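Local coordinates for protein isomerase/lactonizing enzyme (Agrobacterium tumefaciens, PDB 1RVK) that is of unassigned function but, as a magnesium-binding member of the enolase superfamily, probably abstracts a proton alpha to a substrate carboxylate, at residues Gly167-Thr172 / Trp230-Met235. Residues are numbered along the deposited sequence; the frame is centred on the assembly and turned at random.
Sequences GIKLHT and WIEEPM. With MG (magnesium ion), chain B.
Lys169 and Glu232 both set CG anti to the backbone N (chi1 -172° and -176°), which sends their chains toward each other inside the C-terminal beta/alpha barrel of this enolase-superfamily protein. Their strands, 167-171 and 230-232, are not paired: strand 202-206 lies between them, pairing in parallel with each, and the nearest CA atoms, those of Lys169 and Trp230, stand 9.3 Å apart. Side chains alone therefore close the gap. Lys169 bends at chi3 and brings NZ to the syn side of Glu232 OE1 at 2.8 Å, somewhat out of the carboxylate plane, a salt bridge with a weak second bond to OE2. Glu232 OE1 also accepts the N-H of Trp230 NE1 (3.1 Å) through its anti lone pair, a bent bond (N-H...O 140°) with the oxygen off the indole plane, so two donors restrain the carboxylate's rotation. The side chains of Lys169 and Trp230 cross at about a right angle, CD of Lys169 lying 4.0 Å from Trp230 NE1. Lys169 NZ has a second salt-bridge partner in Glu329. The other carboxylate oxygen, Glu232 OE2, binds magnesium at 2.2 Å, and Asp206 and Glu258 complete the protein ligands. Three waters fill the remaining positions. One of them, 2.3 Å from the magnesium, accepts from Lys169 NZ and meets His171 NE2 at 2.9 Å, in the plane of the imidazole ring.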
loop_
_atom_site.group_PDB
_atom_site.type_symbol
_atom_site.label_atom_id
_atom_site.label_comp_id
_atom_site.label_asym_id
_atom_site.label_seq_id
_atom_site.Cartn_x
_atom_site.Cartn_y
_atom_site.Cartn_z
ATOM N N GLY A 167 12.945 5.877 -9.366
ATOM C CA GLY A 167 11.955 5.065 -10.051
ATOM C C GLY A 167 10.636 5.813 -10.055
ATOM O O GLY A 167 10.380 6.610 -9.159
ATOM N N ILE A 168 9.803 5.563 -11.060
ATOM C CA ILE A 168 8.509 6.231 -11.175
ATOM C C ILE A 168 7.467 5.259 -11.705
ATOM O O ILE A 168 7.719 4.567 -12.690
ATOM C CB ILE A 168 8.584 7.417 -12.166
ATOM C CG1 ILE A 168 9.581 8.455 -11.654
ATOM C CG2 ILE A 168 7.200 8.050 -12.342
ATOM C CD1 ILE A 168 9.892 9.546 -12.663
ATOM N N LYS A 169 6.304 5.203 -11.059
ATOM C CA LYS A 169 5.244 4.319 -11.531
ATOM C C LYS A 169 4.016 5.128 -11.917
ATOM O O LYS A 169 3.546 5.971 -11.153
ATOM C CB LYS A 169 4.841 3.291 -10.468
ATOM C CG LYS A 169 3.861 2.245 -11.019
ATOM C CD LYS A 169 3.594 1.106 -10.040
ATOM C CE LYS A 169 2.617 1.508 -8.943
ATOM N NZ LYS A 169 2.453 0.415 -7.936
ATOM N N LEU A 170 3.497 4.876 -13.110
ATOM C CA LEU A 170 2.309 5.588 -13.550
ATOM C C LEU A 170 1.059 4.768 -13.305
ATOM O O LEU A 170 1.062 3.554 -13.505
ATOM C CB LEU A 170 2.354 5.877 -15.053
ATOM C CG LEU A 170 3.463 6.666 -15.744
ATOM C CD1 LEU A 170 3.034 6.899 -17.187
ATOM C CD2 LEU A 170 3.693 7.998 -15.051
ATOM N N HIS A 171 0.006 5.430 -12.837
ATOM C CA HIS A 171 -1.302 4.797 -12.696
ATOM C C HIS A 171 -1.981 5.610 -13.793
ATOM O O HIS A 171 -2.019 6.838 -13.705
ATOM C CB HIS A 171 -1.978 5.096 -11.348
ATOM C CG HIS A 171 -1.471 4.263 -10.211
ATOM N ND1 HIS A 171 -0.362 4.608 -9.469
ATOM C CD2 HIS A 171 -1.929 3.100 -9.683
ATOM C CE1 HIS A 171 -0.158 3.696 -8.533
ATOM N NE2 HIS A 171 -1.095 2.771 -8.641
ATOM N N THR A 172 -2.483 4.957 -14.836
ATOM C CA THR A 172 -3.106 5.700 -15.920
ATOM C C THR A 172 -4.607 5.944 -15.759
ATOM O O THR A 172 -5.153 5.756 -14.672
ATOM C CB THR A 172 -2.779 5.043 -17.281
ATOM O OG1 THR A 172 -2.863 3.615 -17.168
ATOM C CG2 THR A 172 -1.363 5.418 -17.706
ATOM N N TRP A 230 8.167 -3.172 -15.112
ATOM C CA TRP A 230 7.073 -4.104 -14.890
ATOM C C TRP A 230 5.714 -3.537 -15.258
ATOM O O TRP A 230 5.539 -2.324 -15.377
ATOM C CB TRP A 230 7.062 -4.612 -13.428
ATOM C CG TRP A 230 6.466 -3.698 -12.352
ATOM C CD1 TRP A 230 5.238 -3.087 -12.368
ATOM C CD2 TRP A 230 7.033 -3.406 -11.064
ATOM N NE1 TRP A 230 5.008 -2.442 -11.174
ATOM C CE2 TRP A 230 6.093 -2.622 -10.356
ATOM C CE3 TRP A 230 8.245 -3.736 -10.438
ATOM C CZ2 TRP A 230 6.326 -2.162 -9.053
ATOM C CZ3 TRP A 230 8.477 -3.278 -9.139
ATOM C CH2 TRP A 230 7.520 -2.500 -8.464
ATOM N N ILE A 231 4.770 -4.441 -15.474
ATOM C CA ILE A 231 3.402 -4.076 -15.792
ATOM C C ILE A 231 2.644 -4.625 -14.590
ATOM O O ILE A 231 2.841 -5.774 -14.191
ATOM C CB ILE A 231 2.930 -4.722 -17.127
ATOM C CG1 ILE A 231 1.486 -4.307 -17.419
ATOM C CG2 ILE A 231 3.092 -6.232 -17.076
ATOM C CD1 ILE A 231 0.969 -4.789 -18.763
ATOM N N GLU A 232 1.802 -3.789 -13.997
ATOM C CA GLU A 232 1.073 -4.161 -12.793
ATOM C C GLU A 232 -0.448 -4.227 -12.931
ATOM O O GLU A 232 -1.080 -3.287 -13.399
ATOM C CB GLU A 232 1.447 -3.164 -11.694
ATOM C CG GLU A 232 0.866 -3.429 -10.314
ATOM C CD GLU A 232 1.365 -2.410 -9.312
ATOM O OE1 GLU A 232 2.517 -1.949 -9.449
ATOM O OE2 GLU A 232 0.618 -2.071 -8.383
ATOM N N GLU A 233 -1.011 -5.357 -12.507
ATOM C CA GLU A 233 -2.456 -5.598 -12.510
ATOM C C GLU A 233 -3.214 -5.014 -13.704
ATOM O O GLU A 233 -4.082 -4.162 -13.543
ATOM C CB GLU A 233 -3.051 -5.061 -11.195
ATOM C CG GLU A 233 -4.491 -5.480 -10.918
ATOM C CD GLU A 233 -4.954 -5.140 -9.502
ATOM O OE1 GLU A 233 -6.094 -5.516 -9.153
ATOM O OE2 GLU A 233 -4.193 -4.499 -8.739
ATOM N N PRO A 234 -2.905 -5.479 -14.923
ATOM C CA PRO A 234 -3.629 -4.928 -16.073
ATOM C C PRO A 234 -4.938 -5.665 -16.355
ATOM O O PRO A 234 -5.716 -5.249 -17.211
ATOM C CB PRO A 234 -2.625 -5.084 -17.206
ATOM C CG PRO A 234 -1.990 -6.401 -16.874
ATOM C CD PRO A 234 -1.768 -6.309 -15.364
HETATM N N MSE A 235 -5.175 -6.763 -15.640
HETATM C CA MSE A 235 -6.391 -7.556 -15.836
HETATM C C MSE A 235 -7.014 -7.919 -14.490
HETATM O O MSE A 235 -6.379 -7.775 -13.451
HETATM C CB MSE A 235 -6.064 -8.844 -16.603
HETATM C CG MSE A 235 -5.329 -8.633 -17.927
HETATM SE SE MSE A 235 -4.804 -10.327 -18.744
HETATM C CE MSE A 235 -3.606 -10.937 -17.350
HETATM MG MG MG B . -1.333 -1.270 -7.877
HETATM O O HOH W 1 -0.264 0.525 -6.931
HETATM O O HOH W 2 -2.516 -2.704 -9.114
HETATM O O HOH W 3 -3.246 -0.363 -7.009
#